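Local coordinates for methyltransferase domain-containing protein (PDB 7CLU) that probably transfers a methyl group from S-adenosylmethionine to a hydroxyl group as an O-methyltransferase of the prodigiosin synthetic pathway, at residues D7-N10 with Q11-F15. Sequence-based numbering, arbitrary orientation.
Sequences DAVN and QMMGF
With CG beside the backbone N and anti to the carbonyl carbon (chi1 -47°), M13 lays the CB-CG part of its side chain against the preceding turn, and CG comes to 3.0 Å from V9 O. On the same flank M13 CG lies 4.3 Å from V9 CG1, an apolar contact, before two further bends carry SD and CE away from the turn. M12 has the same first torsion (chi1 -69°); its CG sits 3.2 Å from A8 O, and the sulfur follows alongside the same carbonyl. Q11 CG rests against D7 O in the same way. The backbone that carries these side chains is helical: Q11 N donates to D7 O and M12 N to A8 O, both at 2.8 Å and both nearly straight onto the carbonyl. The next bond is poorer, with M13 N reaching V9 O at 3.1 Å from 23° off the carbonyl plane, while also making a weak hydrogen bond to N10 O. Here helix 5-12 ends, M13 turning out of helical geometry before helix 15-26 begins. This short N-terminal helix belongs to the O-methyltransferase dimerisation domain, and the second subunit lies against it: Q11 OE1 is hydrogen-bonded to Y66 OH of that subunit, and A8 and M12 pack on its L92 and G96. Past the break, G14 N donates a hydrogen bond back to Q11 O at 3.0 Å. M12 O lies at the edge of the F15 ring, in the ring plane, and that ring meets W107 of the second subunit edge-to-face. At the other end, D7 OD2 accepts a hydrogen bond from T4 N.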
ATOM      1  N   ASP A   7      -4.528   7.406 -12.350  1.00 27.51           N
ATOM      2  CA  ASP A   7      -3.816   6.183 -11.985  1.00 27.81           C
ATOM      3  C   ASP A   7      -2.790   6.450 -10.896  1.00 29.20           C
ATOM      4  O   ASP A   7      -2.735   5.743  -9.881  1.00 30.61           O
ATOM      5  CB  ASP A   7      -3.123   5.599 -13.216  1.00 28.85           C
ATOM      6  CG  ASP A   7      -4.101   5.105 -14.257  1.00 32.23           C
ATOM      7  OD1 ASP A   7      -4.987   4.301 -13.894  1.00 31.55           O
ATOM      8  OD2 ASP A   7      -3.981   5.517 -15.434  1.00 34.76           O
ATOM      9  N   ALA A   8      -1.950   7.460 -11.102  1.00 28.92           N
ATOM     10  CA  ALA A   8      -0.941   7.777 -10.097  1.00 26.65           C
ATOM     11  C   ALA A   8      -1.593   8.074  -8.755  1.00 25.21           C
ATOM     12  O   ALA A   8      -1.155   7.567  -7.715  1.00 24.85           O
ATOM     13  CB  ALA A   8      -0.088   8.941 -10.583  1.00 29.21           C
ATOM     14  N   VAL A   9      -2.690   8.841  -8.769  1.00 26.80           N
ATOM     15  CA  VAL A   9      -3.406   9.159  -7.538  1.00 24.60           C
ATOM     16  C   VAL A   9      -3.953   7.891  -6.911  1.00 26.31           C
ATOM     17  O   VAL A   9      -3.833   7.681  -5.701  1.00 26.34           O
ATOM     18  CB  VAL A   9      -4.533  10.174  -7.815  1.00 29.22           C
ATOM     19  CG1 VAL A   9      -5.466  10.293  -6.600  1.00 29.34           C
ATOM     20  CG2 VAL A   9      -3.971  11.539  -8.214  1.00 29.83           C
ATOM     21  N   ASN A  10      -4.588   7.039  -7.728  1.00 23.65           N
ATOM     22  CA  ASN A  10      -5.080   5.752  -7.242  1.00 25.56           C
ATOM     23  C   ASN A  10      -3.975   4.963  -6.549  1.00 25.91           C
ATOM     24  O   ASN A  10      -4.174   4.404  -5.461  1.00 23.85           O
ATOM     25  CB  ASN A  10      -5.658   4.940  -8.408  1.00 26.79           C
ATOM     26  CG  ASN A  10      -7.036   5.429  -8.840  1.00 29.23           C
ATOM     27  OD1 ASN A  10      -7.745   6.065  -8.066  1.00 28.89           O
ATOM     28  ND2 ASN A  10      -7.399   5.160 -10.086  1.00 26.08           N
ATOM     29  N   GLN A  11      -2.793   4.910  -7.160  1.00 24.63           N
ATOM     30  CA  GLN A  11      -1.741   4.104  -6.548  1.00 25.80           C
ATOM     31  C   GLN A  11      -1.113   4.785  -5.341  1.00 24.33           C
ATOM     32  O   GLN A  11      -0.780   4.108  -4.361  1.00 22.92           O
ATOM     33  CB  GLN A  11      -0.690   3.744  -7.584  1.00 25.52           C
ATOM     34  CG  GLN A  11      -1.256   2.946  -8.714  1.00 25.05           C
ATOM     35  CD  GLN A  11      -0.197   2.164  -9.442  1.00 32.65           C
ATOM     36  OE1 GLN A  11       0.335   2.617 -10.462  1.00 30.18           O
ATOM     37  NE2 GLN A  11       0.126   0.980  -8.922  1.00 28.86           N
ATOM     38  N   MET A  12      -0.968   6.117  -5.363  1.00 21.83           N
ATOM     39  CA  MET A  12      -0.465   6.812  -4.184  1.00 25.62           C
ATOM     40  C   MET A  12      -1.372   6.608  -2.971  1.00 23.40           C
ATOM     41  O   MET A  12      -0.897   6.678  -1.833  1.00 21.22           O
ATOM     42  CB  MET A  12      -0.296   8.310  -4.474  1.00 23.48           C
ATOM     43  CG  MET A  12       0.826   8.641  -5.459  1.00 26.09           C
ATOM     44  SD  MET A  12       0.656  10.301  -6.181  1.00 29.83           S
ATOM     45  CE  MET A  12       0.839  11.299  -4.709  1.00 25.46           C
ATOM     46  N   MET A  13      -2.664   6.339  -3.188  1.00 22.16           N
ATOM     47  CA  MET A  13      -3.614   6.090  -2.103  1.00 25.42           C
ATOM     48  C   MET A  13      -3.796   4.609  -1.799  1.00 27.23           C
ATOM     49  O   MET A  13      -4.618   4.261  -0.942  1.00 23.16           O
ATOM     50  CB  MET A  13      -4.989   6.676  -2.444  1.00 28.91           C
ATOM     51  CG  MET A  13      -4.932   8.088  -2.967  1.00 33.58           C
ATOM     52  SD  MET A  13      -4.234   9.164  -1.727  0.72 29.37           S
ATOM     53  CE  MET A  13      -5.738   9.485  -0.812  1.00 36.34           C
ATOM     54  N   GLY A  14      -3.056   3.736  -2.478  1.00 26.11           N
ATOM     55  CA  GLY A  14      -3.212   2.305  -2.301  1.00 21.50           C
ATOM     56  C   GLY A  14      -2.820   1.787  -0.934  1.00 24.26           C
ATOM     57  O   GLY A  14      -3.134   0.627  -0.623  1.00 23.08           O
ATOM     58  N   PHE A  15      -2.134   2.602  -0.115  1.00 22.46           N
ATOM     59  CA  PHE A  15      -1.952   2.226   1.284  1.00 22.68           C
ATOM     60  C   PHE A  15      -3.285   2.167   2.028  1.00 21.35           C
ATOM     61  O   PHE A  15      -3.378   1.445   3.034  1.00 20.71           O
ATOM     62  CB  PHE A  15      -0.943   3.171   1.996  1.00 20.47           C
ATOM     63  CG  PHE A  15      -1.423   4.606   2.129  1.00 21.53           C
ATOM     64  CD1 PHE A  15      -1.296   5.495   1.077  1.00 22.58           C
ATOM     65  CD2 PHE A  15      -1.983   5.057   3.318  1.00 21.04           C
ATOM     66  CE1 PHE A  15      -1.754   6.809   1.192  1.00 23.29           C
ATOM     67  CE2 PHE A  15      -2.439   6.376   3.440  1.00 23.77           C
ATOM     68  CZ  PHE A  15      -2.325   7.240   2.364  1.00 22.27           C
TER